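Local coordinates for protein fructose transport system repressor FruR (Pseudomonas putida, PDB 3O74) that probably binds specific DNA sequences as a dual regulator of transcription and responds to fructose 1-phosphate as its preferred effector, at residues Gln26-Arg31 and Thr240-Ala245; Leu246-Ile249 and Arg253-Pro256; Glu152-Gln157 and Asp175-Leu180; Arg168-Leu173 and Gly179-Leu184; Val64-Pro69 and Asp73-Leu78. All blocks are in the same frame, centred on the assembly; numbering follows the deposited sequence.

Interaction 1. Residues Gln26-Arg31 and Thr240-Ala245; sequences QGARAR and TALELA
The flat group at the centre of this contact is the peptide joining Gly27 to Ala28, and one of its faces is met by a methyl of Leu242. CD2 of Leu242 stands almost exactly on the normal through the carbonyl carbon, 3.3 Å from Gly27 C, and leans a little toward the amide edge, where it is 3.5 Å from Ala28 N. The side chain reaches this position because CG lies opposite the backbone N (chi1 179°), which sends the branch straight out from helix 234-250. Glycine suits the receiving position: with no CB in the way, the methyl can also come within 3.7 Å of the bare Gly27 CA. The second branch, CD1, passes Ala28 CB at 4.4 Å, a lighter touch in which alanine's small size keeps the two helices near each other. Here the CA atoms of Ala28 and Leu242 are 7.1 Å apart. The helices 15-30 and 234-250 lie side by side on one face of a parallel sheet, in the alternating alpha/beta architecture shared by LacI-family regulators and type I periplasmic binding proteins. Leu5, on strand 4-9, touches both Ala28 and Leu242 from beneath, so the leucine is wedged between a helix and the sheet. At the outer margin, Arg31 runs past this apolar patch to form a salt bridge with Glu250. Across helix 15-30, Arg29 turns the other way and pairs with Asp41 of the second subunit, which places the outer side of this helix at the dimer interface.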
# COMPACT_ATOMS: atom_id res chain seq x y z
N GLN B 26 -0.49 15.10 -3.45
CA GLN B 26 0.11 16.22 -2.73
C GLN B 26 0.48 17.36 -3.67
O GLN B 26 0.12 18.51 -3.45
CB GLN B 26 1.37 15.75 -1.99
CG GLN B 26 1.25 15.75 -0.48
CD GLN B 26 0.97 14.38 0.08
OE1 GLN B 26 1.82 13.79 0.76
NE2 GLN B 26 -0.21 13.85 -0.20
N GLY B 27 1.22 17.02 -4.72
CA GLY B 27 1.64 18.01 -5.71
C GLY B 27 0.45 18.64 -6.40
O GLY B 27 0.44 19.84 -6.64
N ALA B 28 -0.56 17.83 -6.71
CA ALA B 28 -1.76 18.34 -7.38
C ALA B 28 -2.48 19.33 -6.48
O ALA B 28 -2.93 20.39 -6.94
CB ALA B 28 -2.68 17.19 -7.76
N ARG B 29 -2.58 18.99 -5.20
CA ARG B 29 -3.27 19.83 -4.23
C ARG B 29 -2.65 21.23 -4.15
O ARG B 29 -3.36 22.23 -4.10
CB ARG B 29 -3.27 19.17 -2.85
CG ARG B 29 -4.01 19.96 -1.79
CD ARG B 29 -4.13 19.17 -0.49
NE ARG B 29 -5.00 18.01 -0.62
CZ ARG B 29 -4.60 16.75 -0.50
NH1 ARG B 29 -3.33 16.48 -0.23
NH2 ARG B 29 -5.48 15.76 -0.64
N ALA B 30 -1.32 21.29 -4.15
CA ALA B 30 -0.61 22.56 -4.12
C ALA B 30 -0.90 23.40 -5.37
O ALA B 30 -0.76 24.62 -5.35
CB ALA B 30 0.88 22.35 -3.96
N ARG B 31 -1.30 22.74 -6.45
CA ARG B 31 -1.61 23.43 -7.69
C ARG B 31 -3.09 23.73 -7.86
O ARG B 31 -3.50 24.35 -8.84
CB ARG B 31 -1.09 22.63 -8.89
CG ARG B 31 0.42 22.65 -9.01
CD ARG B 31 0.94 24.06 -9.21
NE ARG B 31 0.54 24.61 -10.51
CZ ARG B 31 1.27 24.49 -11.61
NH1 ARG B 31 2.44 23.86 -11.57
NH2 ARG B 31 0.84 25.01 -12.76
N THR B 240 7.48 14.67 -12.15
CA THR B 240 7.62 14.77 -13.59
C THR B 240 6.27 14.61 -14.27
O THR B 240 5.90 15.40 -15.14
CB THR B 240 8.58 13.69 -14.14
OG1 THR B 240 9.88 13.86 -13.54
CG2 THR B 240 8.71 13.78 -15.64
N ALA B 241 5.53 13.58 -13.88
CA ALA B 241 4.22 13.30 -14.47
C ALA B 241 3.26 14.46 -14.26
O ALA B 241 2.54 14.86 -15.18
CB ALA B 241 3.63 12.01 -13.87
N LEU B 242 3.26 15.02 -13.06
CA LEU B 242 2.35 16.11 -12.74
C LEU B 242 2.64 17.34 -13.58
O LEU B 242 1.74 17.94 -14.16
CB LEU B 242 2.43 16.46 -11.25
CG LEU B 242 1.51 17.61 -10.84
CD1 LEU B 242 0.06 17.26 -11.15
CD2 LEU B 242 1.68 17.95 -9.37
N GLU B 243 3.91 17.70 -13.65
CA GLU B 243 4.31 18.85 -14.44
C GLU B 243 3.94 18.68 -15.91
O GLU B 243 3.52 19.63 -16.57
CB GLU B 243 5.81 19.08 -14.29
CG GLU B 243 6.57 19.12 -15.59
CD GLU B 243 7.83 19.95 -15.48
OE1 GLU B 243 8.69 19.87 -16.39
OE2 GLU B 243 7.98 20.67 -14.47
N LEU B 244 4.07 17.45 -16.42
CA LEU B 244 3.66 17.15 -17.78
C LEU B 244 2.15 17.30 -17.94
O LEU B 244 1.67 17.81 -18.94
CB LEU B 244 4.09 15.73 -18.17
CG LEU B 244 5.46 15.54 -18.84
CD1 LEU B 244 6.40 16.69 -18.55
CD2 LEU B 244 6.09 14.23 -18.40
N ALA B 245 1.41 16.84 -16.93
CA ALA B 245 -0.05 16.96 -16.95
C ALA B 245 -0.49 18.42 -16.97
O ALA B 245 -1.34 18.81 -17.78
CB ALA B 245 -0.66 16.24 -15.75

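Interaction 2. Residues Leu246-Ile249 and Arg253-Pro256; sequences LAAI and RYEP
Arg253 and Tyr254 approach the end of a helix in two different ways, the first with a flat face and the second with a ring edge. The guanidinium of Arg253 lays one face against Ala247, whose CB is 3.3 Å from NH1 and 3.8 Å from CZ. A bend at chi3 (37°) folds the long chain back so that its head returns to the helix. The same head is held by a salt bridge from NH1 to Glu251. Tyr254 instead presents the rim of its ring: Ala248 CB lies in the ring plane, 3.9 Å from CD2, while the hydroxyl reaches past to hydrogen bond with Val85 O and Cys98 N. Alanines fit both places, for a single methyl touches the guanidinium or the ring edge while still letting the backbones come together. They do meet, since Arg253 N donates to Ala247 O at 3.0 Å with an N-H...O angle of 148°. The donor stands above the carbonyl plane, 43° out of it, as the chain passes over the end of the helix. Just beside this bond, Ala248 CA comes within 3.0 Å of Arg253 O in a CA-H...O contact, a further sign of how closely the two pieces of chain run. Together these contacts turn the chain sharply where helix 234-250 ends and pin the first extended residues beyond it, with Tyr254 OH fastening them to the N-terminal ends of strands 85-88 and 98-102. It is the helix-to-strand return of an alpha/beta fold, delivering the chain into strand 257-266, which lies beside strand 98-102.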
# COMPACT_ATOMS: atom_id res chain seq x y z
N LEU B 246 0.09 19.22 -16.09
CA LEU B 246 -0.27 20.63 -15.96
C LEU B 246 0.11 21.46 -17.18
O LEU B 246 -0.56 22.43 -17.51
CB LEU B 246 0.34 21.22 -14.69
CG LEU B 246 -0.12 20.55 -13.39
CD1 LEU B 246 0.52 21.22 -12.19
CD2 LEU B 246 -1.63 20.58 -13.28
N ALA B 247 1.20 21.08 -17.86
CA ALA B 247 1.62 21.79 -19.06
C ALA B 247 0.63 21.56 -20.19
O ALA B 247 0.35 22.45 -20.97
CB ALA B 247 3.02 21.38 -19.47
N ALA B 248 0.10 20.34 -20.27
CA ALA B 248 -0.92 20.01 -21.26
C ALA B 248 -2.23 20.73 -20.95
O ALA B 248 -2.94 21.18 -21.86
CB ALA B 248 -1.14 18.51 -21.30
N ILE B 249 -2.56 20.85 -19.67
CA ILE B 249 -3.81 21.50 -19.27
C ILE B 249 -3.73 23.02 -19.36
O ILE B 249 -4.61 23.67 -19.93
CB ILE B 249 -4.21 21.11 -17.84
CG1 ILE B 249 -4.54 19.62 -17.77
CG2 ILE B 249 -5.40 21.94 -17.38
CD1 ILE B 249 -4.64 19.07 -16.36
N ARG B 253 0.67 22.43 -23.92
CA ARG B 253 1.87 21.73 -24.36
C ARG B 253 1.75 20.24 -24.10
O ARG B 253 1.47 19.82 -22.98
CB ARG B 253 3.10 22.26 -23.62
CG ARG B 253 3.64 23.58 -24.13
CD ARG B 253 4.81 24.05 -23.27
NE ARG B 253 5.65 22.93 -22.85
CZ ARG B 253 5.92 22.64 -21.58
NH1 ARG B 253 5.41 23.38 -20.61
NH2 ARG B 253 6.70 21.60 -21.28
N TYR B 254 1.98 19.44 -25.14
CA TYR B 254 1.98 17.98 -24.99
C TYR B 254 2.85 17.37 -26.08
O TYR B 254 2.49 17.39 -27.26
CB TYR B 254 0.56 17.43 -25.09
CG TYR B 254 0.43 15.96 -24.77
CD1 TYR B 254 0.66 15.00 -25.74
CD2 TYR B 254 0.07 15.53 -23.49
CE1 TYR B 254 0.55 13.65 -25.45
CE2 TYR B 254 -0.05 14.19 -23.20
CZ TYR B 254 0.19 13.25 -24.18
OH TYR B 254 0.08 11.91 -23.90
N GLU B 255 4.00 16.83 -25.68
CA GLU B 255 4.89 16.17 -26.63
C GLU B 255 5.01 14.68 -26.30
O GLU B 255 5.39 14.31 -25.19
CB GLU B 255 6.28 16.81 -26.62
CG GLU B 255 7.29 16.12 -27.54
CD GLU B 255 8.67 16.76 -27.49
OE1 GLU B 255 8.77 17.93 -27.07
OE2 GLU B 255 9.65 16.08 -27.88
N PRO B 256 4.67 13.82 -27.27
CA PRO B 256 4.79 12.38 -27.05
C PRO B 256 6.24 12.02 -26.74
O PRO B 256 7.16 12.65 -27.27
CB PRO B 256 4.38 11.77 -28.40
CG PRO B 256 3.59 12.84 -29.09
CD PRO B 256 4.18 14.14 -28.63

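Interaction 3. Residues Glu152-Gln157 and Asp175-Leu180; sequences EVRRYQ and DDLGGL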
# COMPACT_ATOMS: atom_id res chain seq x y z
N GLU B 152 23.47 -22.54 -15.84
CA GLU B 152 22.06 -22.80 -16.13
C GLU B 152 21.26 -21.52 -16.00
O GLU B 152 21.36 -20.82 -15.00
CB GLU B 152 21.49 -23.84 -15.16
CG GLU B 152 22.39 -25.04 -14.88
CD GLU B 152 22.32 -26.10 -15.97
OE1 GLU B 152 22.78 -27.23 -15.71
OE2 GLU B 152 21.81 -25.80 -17.07
N VAL B 153 20.45 -21.21 -17.01
CA VAL B 153 19.56 -20.05 -16.94
C VAL B 153 18.11 -20.47 -17.15
O VAL B 153 17.80 -21.22 -18.08
CB VAL B 153 19.92 -18.98 -17.98
CG1 VAL B 153 18.96 -17.79 -17.88
CG2 VAL B 153 21.36 -18.53 -17.78
N ARG B 154 17.23 -19.98 -16.29
CA ARG B 154 15.81 -20.27 -16.42
C ARG B 154 15.02 -18.97 -16.34
O ARG B 154 15.36 -18.08 -15.56
CB ARG B 154 15.34 -21.23 -15.33
CG ARG B 154 15.98 -22.60 -15.38
CD ARG B 154 15.45 -23.43 -16.53
NE ARG B 154 15.92 -24.81 -16.45
CZ ARG B 154 17.13 -25.22 -16.84
NH1 ARG B 154 18.00 -24.34 -17.33
NH2 ARG B 154 17.47 -26.49 -16.72
N ARG B 155 13.97 -18.87 -17.14
CA ARG B 155 13.09 -17.71 -17.10
C ARG B 155 11.66 -18.18 -16.93
O ARG B 155 11.16 -18.98 -17.73
CB ARG B 155 13.23 -16.88 -18.38
CG ARG B 155 14.63 -16.34 -18.61
CD ARG B 155 14.80 -15.88 -20.05
NE ARG B 155 16.18 -15.49 -20.33
CZ ARG B 155 17.13 -16.33 -20.73
NH1 ARG B 155 16.87 -17.62 -20.88
NH2 ARG B 155 18.36 -15.87 -20.97
N TYR B 156 11.01 -17.69 -15.89
CA TYR B 156 9.62 -18.04 -15.61
C TYR B 156 8.81 -16.77 -15.49
O TYR B 156 9.04 -15.96 -14.59
CB TYR B 156 9.52 -18.85 -14.32
CG TYR B 156 10.01 -20.27 -14.46
CD1 TYR B 156 9.13 -21.30 -14.75
CD2 TYR B 156 11.36 -20.57 -14.33
CE1 TYR B 156 9.58 -22.60 -14.89
CE2 TYR B 156 11.82 -21.87 -14.48
CZ TYR B 156 10.93 -22.88 -14.75
OH TYR B 156 11.38 -24.17 -14.90
N GLN B 157 7.84 -16.61 -16.38
CA GLN B 157 7.03 -15.40 -16.39
C GLN B 157 5.55 -15.76 -16.32
O GLN B 157 4.98 -16.29 -17.27
CB GLN B 157 7.35 -14.55 -17.62
CG GLN B 157 8.75 -13.98 -17.59
CD GLN B 157 9.11 -13.23 -18.85
OE1 GLN B 157 9.56 -13.82 -19.84
NE2 GLN B 157 8.92 -11.92 -18.83
N ASP B 175 11.05 -27.39 -8.70
CA ASP B 175 10.71 -28.71 -9.23
C ASP B 175 11.47 -29.00 -10.52
O ASP B 175 11.77 -30.16 -10.82
CB ASP B 175 9.20 -28.83 -9.46
CG ASP B 175 8.41 -28.83 -8.16
OD1 ASP B 175 9.02 -28.75 -7.07
OD2 ASP B 175 7.16 -28.92 -8.22
N ASP B 176 11.80 -27.96 -11.28
CA ASP B 176 12.47 -28.12 -12.57
C ASP B 176 14.00 -28.21 -12.48
O ASP B 176 14.64 -28.83 -13.33
CB ASP B 176 12.06 -27.01 -13.54
CG ASP B 176 10.63 -27.16 -14.03
OD1 ASP B 176 9.99 -28.17 -13.69
OD2 ASP B 176 10.14 -26.27 -14.76
N LEU B 177 14.58 -27.59 -11.45
CA LEU B 177 16.02 -27.66 -11.22
C LEU B 177 16.39 -28.81 -10.30
O LEU B 177 17.53 -29.26 -10.28
CB LEU B 177 16.55 -26.35 -10.63
CG LEU B 177 16.71 -25.15 -11.57
CD1 LEU B 177 17.15 -23.93 -10.77
CD2 LEU B 177 17.70 -25.47 -12.67
N GLY B 178 15.41 -29.28 -9.53
CA GLY B 178 15.67 -30.29 -8.52
C GLY B 178 16.22 -29.65 -7.26
O GLY B 178 16.77 -30.33 -6.39
N GLY B 179 16.08 -28.33 -7.16
CA GLY B 179 16.55 -27.58 -6.01
C GLY B 179 16.52 -26.09 -6.26
O GLY B 179 16.03 -25.64 -7.30
N LEU B 180 17.03 -25.31 -5.31
CA LEU B 180 17.11 -23.86 -5.48
C LEU B 180 18.15 -23.51 -6.53
O LEU B 180 19.15 -24.23 -6.68
CB LEU B 180 17.47 -23.18 -4.16
CG LEU B 180 16.58 -23.39 -2.94
CD1 LEU B 180 17.19 -22.71 -1.73
CD2 LEU B 180 15.18 -22.87 -3.21
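Tyr156 and Asp176 meet because both side chains set CG opposite their own carbonyl carbon, at chi1 -74° and -71°, so that the tyrosine reaches outward from its strand and the aspartate leans across from the last turn of the helix. OD2 of Asp176 lies in the plane of the tyrosine ring, at the edge carrying the hydroxyl, and accepts a hydrogen bond from it. The OH to OD2 separation in the model, 2.4 Å, is very short and its exact value is doubtful. Ring and carboxylate planes are turned 40° from each other. Tyrosine suits the strand position because its rigid ring spans the space to the helix and still ends in a polar group near the surface. Next along this side of the strand, Arg154 folds back at chi2, and Leu177 CD2 settles over one face of its guanidinium, 4.2 Å from Arg154 NH2. This is an apolar methyl over a flat cationic face, displaced toward the rim. The group is steadied by its own strand: NH1 donates to Val153 O at 3.2 Å, with the oxygen nearly in the guanidinium plane, although the donor sits well above the carbonyl plane. Arg154 NE remains 6.2 Å from Asp176 OD2, where a weak electrostatic attraction is possible, but their charged atoms are not in contact. Gly178 then takes a positive phi and ends the helix. Strand 152-158 is the outermost of this half of the sheet, and with helix 163-177 and strand 183-186 it makes a beta-alpha-beta crossover that passes strand 122-128, as in the Rossmann-like subdomains of this family.

Interaction 4. Residues Arg168-Leu173 and Gly179-Leu184; sequences RLMQQL and GLPDAL
Met170 and Leu173, one turn apart on helix 163-177, press into the chain that leads to strand 183-186. The tight part centres on Met170, modelled as selenomethionine. Its CG lies opposite the backbone N and the chain bends at chi2 (59°), which carries SE to 3.9 Å from Leu184 CD2 and CE to 3.7 Å from Leu180 CD2. Leu180, though partly exposed, thus turns this methyl inward. Beside it, CD2 of Leu173 sits 3.9 Å from Pro181 CG. A long unbranched side chain suits the first place, since it can thread between three neighbours, while the fixed ring of Pro181 offers a firm surface to both helix residues. The second methyl pair, Leu173 CD2 and Leu184 CD1, is looser at 4.3 Å. Packing relaxes further at Gly179, which has no side chain to add and is partly exposed. On the helix, Arg168 and Gln172 are exposed, Arg168 pairing with Glu159. Deeper in, Ile126 touches both Met170 and Leu184. Between the two segments the attachment is wholly apolar, so it rests on shape and dispersion, with burial of apolar groups rather than directed bonds fixing the helix on the sheet.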
# COMPACT_ATOMS: atom_id res chain seq x y z
N ARG B 168 3.83 -19.89 -7.00
CA ARG B 168 3.67 -20.96 -7.98
C ARG B 168 4.90 -21.10 -8.87
O ARG B 168 5.35 -22.22 -9.14
CB ARG B 168 2.44 -20.70 -8.86
CG ARG B 168 2.26 -21.71 -9.99
CD ARG B 168 1.05 -21.37 -10.85
NE ARG B 168 -0.10 -21.00 -10.02
CZ ARG B 168 -0.61 -19.78 -9.94
NH1 ARG B 168 -0.09 -18.80 -10.66
NH2 ARG B 168 -1.65 -19.54 -9.15
N LEU B 169 5.44 -19.98 -9.33
CA LEU B 169 6.61 -19.99 -10.20
C LEU B 169 7.87 -20.49 -9.50
O LEU B 169 8.68 -21.20 -10.09
CB LEU B 169 6.85 -18.60 -10.80
CG LEU B 169 5.74 -18.08 -11.71
CD1 LEU B 169 6.08 -16.68 -12.22
CD2 LEU B 169 5.50 -19.03 -12.87
N MSE B 170 8.04 -20.11 -8.23
CA MSE B 170 9.18 -20.58 -7.46
C MSE B 170 9.13 -22.10 -7.32
O MSE B 170 10.15 -22.77 -7.43
CB MSE B 170 9.22 -19.92 -6.08
CG MSE B 170 10.51 -20.21 -5.31
SE MSE B 170 12.09 -19.59 -6.28
CE MSE B 170 13.47 -20.13 -5.03
N GLN B 171 7.94 -22.63 -7.05
CA GLN B 171 7.75 -24.07 -6.95
C GLN B 171 8.12 -24.76 -8.25
O GLN B 171 8.90 -25.71 -8.27
CB GLN B 171 6.30 -24.41 -6.61
CG GLN B 171 6.01 -24.51 -5.13
CD GLN B 171 6.73 -25.67 -4.46
OE1 GLN B 171 7.23 -26.58 -5.13
NE2 GLN B 171 6.79 -25.63 -3.14
N GLN B 172 7.56 -24.25 -9.35
CA GLN B 172 7.81 -24.81 -10.67
C GLN B 172 9.30 -24.78 -10.98
O GLN B 172 9.84 -25.71 -11.57
CB GLN B 172 7.02 -24.01 -11.72
CG GLN B 172 7.17 -24.48 -13.15
CD GLN B 172 6.34 -23.65 -14.12
OE1 GLN B 172 6.68 -23.51 -15.30
NE2 GLN B 172 5.24 -23.10 -13.62
N LEU B 173 9.96 -23.70 -10.57
CA LEU B 173 11.40 -23.56 -10.76
C LEU B 173 12.17 -24.61 -9.97
O LEU B 173 13.03 -25.31 -10.51
CB LEU B 173 11.85 -22.16 -10.33
CG LEU B 173 13.35 -21.88 -10.41
CD1 LEU B 173 13.85 -22.10 -11.84
CD2 LEU B 173 13.67 -20.48 -9.93
N GLY B 179 16.08 -28.33 -7.16
CA GLY B 179 16.55 -27.58 -6.01
C GLY B 179 16.52 -26.09 -6.26
O GLY B 179 16.03 -25.64 -7.30
N LEU B 180 17.03 -25.31 -5.31
CA LEU B 180 17.11 -23.86 -5.48
C LEU B 180 18.15 -23.51 -6.53
O LEU B 180 19.15 -24.23 -6.68
CB LEU B 180 17.47 -23.18 -4.16
CG LEU B 180 16.58 -23.39 -2.94
CD1 LEU B 180 17.19 -22.71 -1.73
CD2 LEU B 180 15.18 -22.87 -3.21
N PRO B 181 17.93 -22.41 -7.26
CA PRO B 181 18.98 -21.88 -8.14
C PRO B 181 20.01 -21.17 -7.28
O PRO B 181 19.69 -20.79 -6.16
CB PRO B 181 18.22 -20.87 -9.00
CG PRO B 181 17.14 -20.36 -8.09
CD PRO B 181 16.73 -21.55 -7.24
N ASP B 182 21.23 -20.99 -7.78
CA ASP B 182 22.24 -20.27 -7.02
C ASP B 182 21.88 -18.80 -6.89
O ASP B 182 22.26 -18.14 -5.91
CB ASP B 182 23.61 -20.42 -7.67
CG ASP B 182 24.23 -21.79 -7.43
OD1 ASP B 182 23.62 -22.60 -6.69
OD2 ASP B 182 25.32 -22.05 -7.97
N ALA B 183 21.14 -18.28 -7.86
CA ALA B 183 20.79 -16.86 -7.89
C ALA B 183 19.42 -16.65 -8.51
O ALA B 183 19.00 -17.40 -9.40
CB ALA B 183 21.85 -16.06 -8.64
N LEU B 184 18.72 -15.61 -8.06
CA LEU B 184 17.37 -15.36 -8.52
C LEU B 184 17.05 -13.87 -8.57
O LEU B 184 17.34 -13.13 -7.62
CB LEU B 184 16.35 -16.06 -7.62
CG LEU B 184 14.89 -15.71 -7.90
CD1 LEU B 184 14.44 -16.35 -9.20
CD2 LEU B 184 13.99 -16.16 -6.75

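Interaction 5. Residues Val64-Pro69 and Asp73-Leu78; sequences VASCLP and DSYREL
An ST turn begins the loop after strand 61-64: Ser66 OG accepts from Leu68 N at 3.1 Å with an N-H...O angle of 166°, and the ring of Tyr75 comes against this turn from helix 74-80. The serine oxygen lies near the ring plane, 3.8 Å from Tyr75 CE2, at an edge rather than over a face. Val64 and Tyr75 reach toward each other from opposite directions. CG2 of Val64 comes to 3.2 Å from Tyr75 OH and 3.8 Å from CZ, while CG1, held between the backbone N and the carbonyl carbon, stands above one face of the ring, toward its rim. A branched valine thus offers two methyls to the end of one ring. Strand, loop and helix form a beta-alpha unit of the N-terminal half of the sheet, and Glu47, on helix 44-56, ties it together. Its carboxylate hydrogen bonds with the hydroxyls of Tyr75 and Ser66 and with Cys67 N, which supplies polar partners in a buried place and probably helps fix the direction of the ring. Leu68 crosses the tyrosine at about a right angle, its CD1 3.9 Å from CE2, and the same methyl lies 3.4 Å from Ser74 OG. Small and polar, Ser74 suits the first turn of the helix, where its hydroxyl also bonds with Asp72 and Gln51.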
# COMPACT_ATOMS: atom_id res chain seq x y z
N VAL B 64 -2.21 7.10 -15.99
CA VAL B 64 -2.57 5.69 -16.11
C VAL B 64 -1.37 4.75 -16.19
O VAL B 64 -0.41 5.00 -16.92
CB VAL B 64 -3.52 5.46 -17.32
CG1 VAL B 64 -2.88 5.91 -18.63
CG2 VAL B 64 -3.94 4.00 -17.41
N ALA B 65 -1.44 3.68 -15.40
CA ALA B 65 -0.55 2.54 -15.56
C ALA B 65 -1.41 1.43 -16.14
O ALA B 65 -2.12 0.73 -15.42
CB ALA B 65 0.02 2.13 -14.22
N SER B 66 -1.36 1.30 -17.46
CA SER B 66 -2.32 0.49 -18.20
C SER B 66 -2.00 -1.00 -18.19
O SER B 66 -0.85 -1.40 -18.04
CB SER B 66 -2.41 1.00 -19.64
OG SER B 66 -3.41 0.31 -20.37
N CYS B 67 -3.03 -1.82 -18.36
CA CYS B 67 -2.84 -3.25 -18.53
C CYS B 67 -3.37 -3.71 -19.89
O CYS B 67 -3.44 -4.90 -20.17
CB CYS B 67 -3.53 -4.04 -17.40
SG CYS B 67 -5.33 -3.98 -17.41
N LEU B 68 -3.73 -2.74 -20.73
CA LEU B 68 -4.30 -3.04 -22.05
C LEU B 68 -3.24 -3.45 -23.07
O LEU B 68 -2.06 -3.14 -22.91
CB LEU B 68 -5.10 -1.83 -22.57
CG LEU B 68 -6.26 -1.31 -21.72
CD1 LEU B 68 -6.96 -0.15 -22.41
CD2 LEU B 68 -7.26 -2.43 -21.42
N PRO B 69 -3.66 -4.17 -24.13
CA PRO B 69 -2.77 -4.51 -25.24
C PRO B 69 -2.42 -3.28 -26.06
O PRO B 69 -3.25 -2.37 -26.15
CB PRO B 69 -3.62 -5.47 -26.09
CG PRO B 69 -4.73 -5.92 -25.20
CD PRO B 69 -4.99 -4.78 -24.27
N ASP B 73 -6.65 0.85 -28.94
CA ASP B 73 -6.48 2.26 -29.26
C ASP B 73 -7.49 3.13 -28.52
O ASP B 73 -7.84 4.21 -28.98
CB ASP B 73 -6.56 2.50 -30.77
CG ASP B 73 -7.85 1.96 -31.37
OD1 ASP B 73 -8.77 1.59 -30.61
OD2 ASP B 73 -7.95 1.91 -32.62
N SER B 74 -7.95 2.63 -27.38
CA SER B 74 -8.92 3.36 -26.56
C SER B 74 -8.37 4.71 -26.08
O SER B 74 -9.08 5.71 -26.12
CB SER B 74 -9.40 2.51 -25.38
OG SER B 74 -8.31 1.95 -24.67
N TYR B 75 -7.11 4.74 -25.65
CA TYR B 75 -6.55 6.00 -25.16
C TYR B 75 -6.32 7.01 -26.28
O TYR B 75 -6.35 8.21 -26.05
CB TYR B 75 -5.29 5.78 -24.33
CG TYR B 75 -5.61 5.19 -22.97
CD1 TYR B 75 -6.33 5.92 -22.03
CD2 TYR B 75 -5.21 3.91 -22.65
CE1 TYR B 75 -6.64 5.38 -20.80
CE2 TYR B 75 -5.50 3.36 -21.42
CZ TYR B 75 -6.22 4.09 -20.50
OH TYR B 75 -6.51 3.53 -19.28
N ARG B 76 -6.11 6.51 -27.50
CA ARG B 76 -6.03 7.39 -28.66
C ARG B 76 -7.37 8.11 -28.88
O ARG B 76 -7.40 9.29 -29.22
CB ARG B 76 -5.63 6.61 -29.91
CG ARG B 76 -4.19 6.12 -29.90
CD ARG B 76 -3.22 7.26 -30.16
NE ARG B 76 -3.57 7.99 -31.38
CZ ARG B 76 -3.24 7.59 -32.61
NH1 ARG B 76 -2.55 6.47 -32.79
NH2 ARG B 76 -3.60 8.31 -33.66
N GLU B 77 -8.47 7.39 -28.68
CA GLU B 77 -9.79 7.98 -28.82
C GLU B 77 -9.99 9.11 -27.82
O GLU B 77 -10.46 10.19 -28.18
CB GLU B 77 -10.89 6.93 -28.63
CG GLU B 77 -11.06 5.97 -29.79
CD GLU B 77 -12.15 4.93 -29.54
OE1 GLU B 77 -13.05 5.20 -28.72
OE2 GLU B 77 -12.09 3.84 -30.15
N LEU B 78 -9.63 8.87 -26.57
CA LEU B 78 -9.78 9.86 -25.51
C LEU B 78 -8.93 11.09 -25.79
O LEU B 78 -9.37 12.22 -25.63
CB LEU B 78 -9.41 9.25 -24.15
CG LEU B 78 -10.24 8.06 -23.67
CD1 LEU B 78 -9.73 7.55 -22.34
CD2 LEU B 78 -11.71 8.46 -23.56

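In the fold
The five contacts divide between the two lobes of an elongated chain. Interactions 1 and 2 share helix 234-250, their centres about 12 Å apart, and touch where Arg31 NH1 packs on Leu246 CD1 at 3.3 Å. Interaction 5 belongs to the same lobe, about 17 Å from interaction 2, centre to centre. Interactions 3 and 4 both use helix 163-177 and share Gly179 and Leu180, only about 5 Å between centres, and meet where Tyr156 CE2 lies 3.3 Å from Leu173 CD1. Roughly 43 Å separates the centres of interactions 1 and 3. In this family the effector binds between the lobes; interaction 5 lies on the side of its lobe that probably faces this cleft, and the others are farther out.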